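Local structure of septation protein imp2 (5C1F) at residues K267-F279 against D289-R301. The protein binds membrane phospholipids and anchors cytoskeletal proteins to the membrane, is required for normal septation and takes part in medial-ring disassembly in fission yeast. Residues are numbered along the deposited sequence; the frame is centred on the assembly and turned at random.
Sequences KSTGTGIPQPPKF and DDSVELVQANFQR
Two torsions bend Gln275 over Val295: CG lies anti to the carbonyl carbon (chi1 -58°), and a bend at chi2 brings the amide across the valine, with CD 3.5 Å from Val295 CG2. From there Gln275 NE2 donates to Ile273 O of its own segment at 3.0 Å, the acceptor lying almost in the amide plane. Val295 N reaches the same Ile273 O at 3.0 Å from the other face of the carbonyl plane, so two donors grip one oxygen. With an alanine at Gln275, Ile273 O would probably keep the bond from Val295 N but lose the amide's, and one flank of Val295 would lose its cover. The pairing is antiparallel: Ile273 N donates to Val295 O, and the outer bonds run from Ala297 N to Thr271 O, nearly straight at 176°, and from Gln275 N to Glu293 O. The Ile273 and Phe299 side chains meet from opposite directions, Ile273 CD1 3.8 Å from Phe299 CZ, while Ile273 CG1 packs against Ala297 CB at 4.0 Å. On the other face, with Leu294, Pro274 sets CB 3.6 Å from Val292 CG1, and Leu294 CD2 lies over Pro274 CA. Around the pairing, the second subunit binds Thr269 OG1 through Trp13 O and Phe299 N through Asn10 OD1, and its Asp209 and Asp213 form salt bridges with Arg301. Three successive bridges, Gly272–Gln296 to Pro274–Leu294, with strand directions 141° apart, define a short two-stranded antiparallel ribbon, joined by a loop and placed beyond helix 256-267 in the C-terminal part of the chain, against the second subunit of this elongated, helical F-BAR dimer.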
ATOM      1  N   LYS A 267      -4.359  -3.193 -40.568  1.00 39.42           N
ATOM      2  CA  LYS A 267      -5.817  -3.161 -40.589  1.00 36.38           C
ATOM      3  C   LYS A 267      -6.384  -2.718 -41.937  1.00 36.67           C
ATOM      4  O   LYS A 267      -7.602  -2.682 -42.117  1.00 37.32           O
ATOM      5  CB  LYS A 267      -6.335  -2.241 -39.483  1.00 35.08           C
ATOM      6  CG  LYS A 267      -5.859  -2.619 -38.086  1.00 37.77           C
ATOM      7  CD  LYS A 267      -6.350  -4.001 -37.685  1.00 37.97           C
ATOM      8  CE  LYS A 267      -6.034  -4.296 -36.227  1.00 39.24           C
ATOM      9  NZ  LYS A 267      -6.556  -5.626 -35.807  1.00 41.13           N
ATOM     10  N   SER A 268      -5.498  -2.387 -42.873  1.00 34.70           N
ATOM     11  CA  SER A 268      -5.909  -1.922 -44.197  1.00 35.42           C
ATOM     12  C   SER A 268      -6.822  -2.929 -44.884  1.00 35.85           C
ATOM     13  O   SER A 268      -6.630  -4.138 -44.758  1.00 33.97           O
ATOM     14  CB  SER A 268      -4.689  -1.650 -45.077  1.00 36.04           C
ATOM     15  OG  SER A 268      -5.074  -1.071 -46.311  1.00 39.54           O
ATOM     16  N   THR A 269      -7.817  -2.423 -45.605  1.00 35.03           N
ATOM     17  CA  THR A 269      -8.776  -3.276 -46.296  1.00 32.80           C
ATOM     18  C   THR A 269      -8.632  -3.169 -47.810  1.00 34.37           C
ATOM     19  O   THR A 269      -9.283  -3.902 -48.557  1.00 38.26           O
ATOM     20  CB  THR A 269     -10.219  -2.922 -45.911  1.00 33.21           C
ATOM     21  OG1 THR A 269     -10.464  -1.545 -46.213  1.00 32.97           O
ATOM     22  CG2 THR A 269     -10.448  -3.155 -44.429  1.00 34.01           C
ATOM     23  N   GLY A 270      -7.782  -2.251 -48.260  1.00 32.85           N
ATOM     24  CA  GLY A 270      -7.557  -2.063 -49.682  1.00 32.74           C
ATOM     25  C   GLY A 270      -7.172  -0.641 -50.041  1.00 34.40           C
ATOM     26  O   GLY A 270      -7.639   0.315 -49.420  1.00 31.13           O
ATOM     27  N   THR A 271      -6.315  -0.505 -51.049  1.00 37.88           N
ATOM     28  CA  THR A 271      -5.866   0.805 -51.511  1.00 37.88           C
ATOM     29  C   THR A 271      -6.560   1.183 -52.812  1.00 38.12           C
ATOM     30  O   THR A 271      -6.299   2.238 -53.387  1.00 40.31           O
ATOM     31  CB  THR A 271      -4.340   0.842 -51.726  1.00 36.39           C
ATOM     32  OG1 THR A 271      -3.971  -0.105 -52.736  1.00 41.02           O
ATOM     33  CG2 THR A 271      -3.612   0.511 -50.432  1.00 32.82           C
ATOM     34  N   GLY A 272      -7.448   0.312 -53.272  1.00 38.03           N
ATOM     35  CA  GLY A 272      -8.132   0.526 -54.531  1.00 39.99           C
ATOM     36  C   GLY A 272      -9.576   0.956 -54.373  1.00 39.04           C
ATOM     37  O   GLY A 272     -10.381   0.255 -53.757  1.00 33.20           O
ATOM     38  N   ILE A 273      -9.899   2.117 -54.936  1.00 36.98           N
ATOM     39  CA  ILE A 273     -11.257   2.640 -54.917  1.00 37.00           C
ATOM     40  C   ILE A 273     -12.111   1.949 -55.974  1.00 43.04           C
ATOM     41  O   ILE A 273     -11.779   1.976 -57.162  1.00 44.45           O
ATOM     42  CB  ILE A 273     -11.283   4.163 -55.165  1.00 36.82           C
ATOM     43  CG1 ILE A 273     -10.263   4.871 -54.273  1.00 34.50           C
ATOM     44  CG2 ILE A 273     -12.683   4.717 -54.938  1.00 37.47           C
ATOM     45  CD1 ILE A 273     -10.172   6.360 -54.520  1.00 36.61           C
ATOM     46  N   PRO A 274     -13.212   1.315 -55.544  1.00 47.70           N
ATOM     47  CA  PRO A 274     -14.139   0.683 -56.489  1.00 34.22           C
ATOM     48  C   PRO A 274     -14.792   1.701 -57.422  1.00 41.20           C
ATOM     49  O   PRO A 274     -15.284   2.732 -56.965  1.00 39.15           O
ATOM     50  CB  PRO A 274     -15.180   0.018 -55.578  1.00 36.81           C
ATOM     51  CG  PRO A 274     -15.047   0.699 -54.265  1.00 41.03           C
ATOM     52  CD  PRO A 274     -13.611   1.098 -54.144  1.00 39.73           C
ATOM     53  N   GLN A 275     -14.779   1.408 -58.719  1.00 41.26           N
ATOM     54  CA  GLN A 275     -15.371   2.288 -59.720  1.00 42.98           C
ATOM     55  C   GLN A 275     -16.794   1.851 -60.034  1.00 44.33           C
ATOM     56  O   GLN A 275     -17.086   0.655 -60.048  1.00 41.42           O
ATOM     57  CB  GLN A 275     -14.527   2.297 -60.998  1.00 44.54           C
ATOM     58  CG  GLN A 275     -13.090   2.736 -60.782  1.00 48.35           C
ATOM     59  CD  GLN A 275     -12.991   4.132 -60.203  1.00 51.20           C
ATOM     60  OE1 GLN A 275     -13.335   5.114 -60.861  1.00 59.27           O
ATOM     61  NE2 GLN A 275     -12.525   4.228 -58.963  1.00 46.11           N
ATOM     62  N   PRO A 276     -17.686   2.824 -60.282  1.00 46.51           N
ATOM     63  CA  PRO A 276     -19.077   2.526 -60.636  1.00 46.17           C
ATOM     64  C   PRO A 276     -19.180   1.647 -61.878  1.00 48.17           C
ATOM     65  O   PRO A 276     -18.356   1.776 -62.787  1.00 48.25           O
ATOM     66  CB  PRO A 276     -19.681   3.911 -60.895  1.00 47.05           C
ATOM     67  CG  PRO A 276     -18.509   4.801 -61.162  1.00 46.87           C
ATOM     68  CD  PRO A 276     -17.419   4.272 -60.287  1.00 43.86           C
ATOM     69  N   PRO A 277     -20.180   0.755 -61.913  1.00 48.68           N
ATOM     70  CA  PRO A 277     -20.376  -0.137 -63.060  1.00 48.28           C
ATOM     71  C   PRO A 277     -20.679   0.655 -64.325  1.00 52.32           C
ATOM     72  O   PRO A 277     -21.400   1.652 -64.272  1.00 51.94           O
ATOM     73  CB  PRO A 277     -21.576  -0.996 -62.643  1.00 49.69           C
ATOM     74  CG  PRO A 277     -21.659  -0.859 -61.155  1.00 51.01           C
ATOM     75  CD  PRO A 277     -21.185   0.528 -60.862  1.00 42.53           C
ATOM     76  N   LYS A 278     -20.126   0.212 -65.447  1.00 53.06           N
ATOM     77  CA  LYS A 278     -20.270   0.929 -66.705  1.00 55.24           C
ATOM     78  C   LYS A 278     -21.392   0.350 -67.562  1.00 56.66           C
ATOM     79  O   LYS A 278     -21.950  -0.702 -67.249  1.00 58.48           O
ATOM     80  CB  LYS A 278     -18.948   0.902 -67.472  1.00 59.59           C
ATOM     81  CG  LYS A 278     -18.372  -0.494 -67.650  1.00 68.59           C
ATOM     82  CD  LYS A 278     -16.891  -0.444 -67.987  1.00 73.11           C
ATOM     83  CE  LYS A 278     -16.340  -1.832 -68.278  1.00 76.57           C
ATOM     84  NZ  LYS A 278     -16.934  -2.412 -69.517  1.00 79.48           N
ATOM     85  N   PHE A 279     -21.721   1.053 -68.641  1.00 55.69           N
ATOM     86  CA  PHE A 279     -22.765   0.624 -69.563  1.00 57.29           C
ATOM     87  C   PHE A 279     -22.273  -0.507 -70.460  1.00 62.15           C
ATOM     88  O   PHE A 279     -21.202  -0.411 -71.060  1.00 62.76           O
ATOM     89  CB  PHE A 279     -23.236   1.808 -70.410  1.00 58.27           C
ATOM     90  CG  PHE A 279     -24.322   1.465 -71.392  1.00 60.49           C
ATOM     91  CD1 PHE A 279     -25.650   1.455 -71.001  1.00 62.38           C
ATOM     92  CD2 PHE A 279     -24.015   1.171 -72.710  1.00 61.55           C
ATOM     93  CE1 PHE A 279     -26.651   1.148 -71.904  1.00 63.72           C
ATOM     94  CE2 PHE A 279     -25.011   0.862 -73.616  1.00 64.14           C
ATOM     95  CZ  PHE A 279     -26.331   0.850 -73.212  1.00 65.96           C
ATOM     96  N   ASP A 289     -20.247  -7.694 -66.475  1.00106.58           N
ATOM     97  CA  ASP A 289     -19.201  -8.336 -65.686  1.00112.51           C
ATOM     98  C   ASP A 289     -19.324  -7.895 -64.231  1.00114.36           C
ATOM     99  O   ASP A 289     -19.999  -6.903 -63.929  1.00115.66           O
ATOM    100  CB  ASP A 289     -17.826  -7.970 -66.217  1.00114.12           C
ATOM    101  CG  ASP A 289     -16.755  -8.938 -65.785  1.00116.99           C
ATOM    102  OD1 ASP A 289     -16.965  -9.664 -64.796  1.00118.46           O
ATOM    103  OD2 ASP A 289     -15.698  -8.971 -66.452  1.00117.88           O
ATOM    104  N   ASP A 290     -18.676  -8.620 -63.325  1.00115.60           N
ATOM    105  CA  ASP A 290     -18.759  -8.302 -61.899  1.00114.70           C
ATOM    106  C   ASP A 290     -17.412  -7.818 -61.362  1.00118.43           C
ATOM    107  O   ASP A 290     -17.318  -7.327 -60.230  1.00116.19           O
ATOM    108  CB  ASP A 290     -19.260  -9.522 -61.119  1.00112.46           C
ATOM    109  CG  ASP A 290     -20.723  -9.831 -61.399  1.00109.68           C
ATOM    110  OD1 ASP A 290     -21.025 -10.952 -61.854  1.00108.50           O
ATOM    111  OD2 ASP A 290     -21.577  -8.953 -61.153  1.00108.90           O
ATOM    112  N   SER A 291     -16.378  -7.958 -62.190  1.00123.13           N
ATOM    113  CA  SER A 291     -15.036  -7.511 -61.838  1.00130.10           C
ATOM    114  C   SER A 291     -15.007  -6.021 -61.525  1.00131.42           C
ATOM    115  O   SER A 291     -14.999  -5.187 -62.432  1.00131.71           O
ATOM    116  CB  SER A 291     -14.059  -7.822 -62.969  1.00132.82           C
ATOM    117  OG  SER A 291     -12.855  -7.092 -62.806  1.00134.04           O
ATOM    118  N   VAL A 292     -15.000  -5.695 -60.236  1.00 76.28           N
ATOM    119  CA  VAL A 292     -14.958  -4.307 -59.801  1.00 71.90           C
ATOM    120  C   VAL A 292     -13.637  -3.656 -60.196  1.00 66.82           C
ATOM    121  O   VAL A 292     -12.573  -4.027 -59.697  1.00 69.79           O
ATOM    122  CB  VAL A 292     -15.155  -4.183 -58.276  1.00 70.52           C
ATOM    123  CG1 VAL A 292     -15.130  -2.727 -57.858  1.00 68.76           C
ATOM    124  CG2 VAL A 292     -16.463  -4.835 -57.855  1.00 71.29           C
ATOM    125  N   GLU A 293     -13.721  -2.700 -61.116  1.00 58.49           N
ATOM    126  CA  GLU A 293     -12.570  -1.905 -61.518  1.00 52.23           C
ATOM    127  C   GLU A 293     -12.058  -1.120 -60.318  1.00 47.77           C
ATOM    128  O   GLU A 293     -12.846  -0.568 -59.552  1.00 45.14           O
ATOM    129  CB  GLU A 293     -12.948  -0.963 -62.665  1.00 59.26           C
ATOM    130  CG  GLU A 293     -11.903   0.085 -63.016  1.00 65.96           C
ATOM    131  CD  GLU A 293     -11.004  -0.338 -64.161  1.00 73.84           C
ATOM    132  OE1 GLU A 293     -11.087  -1.509 -64.591  1.00 77.13           O
ATOM    133  OE2 GLU A 293     -10.215   0.506 -64.638  1.00 75.19           O
ATOM    134  N   LEU A 294     -10.741  -1.084 -60.145  1.00 40.30           N
ATOM    135  CA  LEU A 294     -10.152  -0.362 -59.026  1.00 38.70           C
ATOM    136  C   LEU A 294      -9.193   0.725 -59.501  1.00 39.13           C
ATOM    137  O   LEU A 294      -8.342   0.487 -60.356  1.00 40.94           O
ATOM    138  CB  LEU A 294      -9.421  -1.326 -58.088  1.00 42.17           C
ATOM    139  CG  LEU A 294     -10.255  -2.425 -57.424  1.00 44.41           C
ATOM    140  CD1 LEU A 294      -9.399  -3.248 -56.468  1.00 38.05           C
ATOM    141  CD2 LEU A 294     -11.454  -1.824 -56.705  1.00 40.67           C
ATOM    142  N   VAL A 295      -9.351   1.923 -58.949  1.00 38.09           N
ATOM    143  CA  VAL A 295      -8.395   3.002 -59.159  1.00 48.21           C
ATOM    144  C   VAL A 295      -7.695   3.309 -57.841  1.00 50.10           C
ATOM    145  O   VAL A 295      -8.351   3.608 -56.843  1.00 52.52           O
ATOM    146  CB  VAL A 295      -9.068   4.277 -59.699  1.00 51.19           C
ATOM    147  CG1 VAL A 295      -8.092   5.443 -59.677  1.00 39.73           C
ATOM    148  CG2 VAL A 295      -9.603   4.042 -61.106  1.00 40.71           C
ATOM    149  N   GLN A 296      -6.368   3.221 -57.841  1.00 50.09           N
ATOM    150  CA  GLN A 296      -5.574   3.402 -56.627  1.00 47.65           C
ATOM    151  C   GLN A 296      -5.797   4.770 -55.983  1.00 44.33           C
ATOM    152  O   GLN A 296      -5.694   5.804 -56.645  1.00 50.47           O
ATOM    153  CB  GLN A 296      -4.085   3.206 -56.934  1.00 51.76           C
ATOM    154  CG  GLN A 296      -3.176   3.309 -55.714  1.00 56.54           C
ATOM    155  CD  GLN A 296      -1.719   3.027 -56.041  1.00 65.59           C
ATOM    156  OE1 GLN A 296      -1.380   2.661 -57.167  1.00 70.03           O
ATOM    157  NE2 GLN A 296      -0.848   3.201 -55.054  1.00 68.96           N
ATOM    158  N   ALA A 297      -6.111   4.760 -54.691  1.00 43.15           N
ATOM    159  CA  ALA A 297      -6.304   5.989 -53.927  1.00 40.81           C
ATOM    160  C   ALA A 297      -5.006   6.790 -53.857  1.00 45.40           C
ATOM    161  O   ALA A 297      -3.919   6.219 -53.748  1.00 46.90           O
ATOM    162  CB  ALA A 297      -6.809   5.672 -52.531  1.00 32.29           C
ATOM    163  N   ASN A 298      -5.120   8.112 -53.916  1.00 48.08           N
ATOM    164  CA  ASN A 298      -3.945   8.971 -53.977  1.00 54.57           C
ATOM    165  C   ASN A 298      -4.212  10.342 -53.365  1.00 55.27           C
ATOM    166  O   ASN A 298      -3.809  11.370 -53.912  1.00 61.68           O
ATOM    167  CB  ASN A 298      -3.481   9.120 -55.432  1.00 61.46           C
ATOM    168  CG  ASN A 298      -2.049   9.607 -55.546  1.00 66.18           C
ATOM    169  OD1 ASN A 298      -1.219   9.353 -54.672  1.00 64.28           O
ATOM    170  ND2 ASN A 298      -1.752  10.312 -56.632  1.00 69.49           N
ATOM    171  N   PHE A 299      -4.894  10.353 -52.225  1.00 51.90           N
ATOM    172  CA  PHE A 299      -5.243  11.602 -51.561  1.00 50.88           C
ATOM    173  C   PHE A 299      -4.107  12.118 -50.686  1.00 53.90           C
ATOM    174  O   PHE A 299      -3.197  11.372 -50.322  1.00 51.74           O
ATOM    175  CB  PHE A 299      -6.500  11.425 -50.710  1.00 42.04           C
ATOM    176  CG  PHE A 299      -7.663  10.853 -51.460  1.00 37.55           C
ATOM    177  CD1 PHE A 299      -8.379  11.632 -52.356  1.00 40.71           C
ATOM    178  CD2 PHE A 299      -8.046   9.538 -51.266  1.00 37.77           C
ATOM    179  CE1 PHE A 299      -9.454  11.104 -53.048  1.00 42.66           C
ATOM    180  CE2 PHE A 299      -9.119   9.005 -51.954  1.00 39.59           C
ATOM    181  CZ  PHE A 299      -9.825   9.789 -52.846  1.00 43.82           C
ATOM    182  N   GLN A 300      -4.170  13.404 -50.358  1.00 56.69           N
ATOM    183  CA  GLN A 300      -3.258  14.006 -49.393  1.00 59.54           C
ATOM    184  C   GLN A 300      -3.950  14.116 -48.038  1.00 56.00           C
ATOM    185  O   GLN A 300      -5.135  14.450 -47.972  1.00 57.80           O
ATOM    186  CB  GLN A 300      -2.787  15.383 -49.874  1.00 64.96           C
ATOM    187  CG  GLN A 300      -1.864  15.347 -51.084  1.00 72.14           C
ATOM    188  CD  GLN A 300      -0.454  14.909 -50.735  1.00 77.12           C
ATOM    189  OE1 GLN A 300       0.003  15.084 -49.605  1.00 78.14           O
ATOM    190  NE2 GLN A 300       0.244  14.336 -51.708  1.00 77.95           N
ATOM    191  N   ARG A 301      -3.211  13.827 -46.969  1.00 53.39           N
ATOM    192  CA  ARG A 301      -3.750  13.868 -45.613  1.00 56.73           C
ATOM    193  C   ARG A 301      -4.217  15.272 -45.228  1.00 60.47           C
ATOM    194  O   ARG A 301      -5.345  15.452 -44.760  1.00 61.88           O
ATOM    195  CB  ARG A 301      -2.708  13.368 -44.610  1.00 57.81           C
ATOM    196  CG  ARG A 301      -3.134  13.473 -43.154  1.00 56.08           C
ATOM    197  CD  ARG A 301      -4.103  12.361 -42.765  1.00 49.61           C
ATOM    198  NE  ARG A 301      -4.301  12.292 -41.318  1.00 44.65           N
ATOM    199  CZ  ARG A 301      -5.411  12.668 -40.690  1.00 41.57           C
ATOM    200  NH1 ARG A 301      -6.444  13.135 -41.378  1.00 34.95           N
ATOM    201  NH2 ARG A 301      -5.491  12.569 -39.370  1.00 38.81           N
TER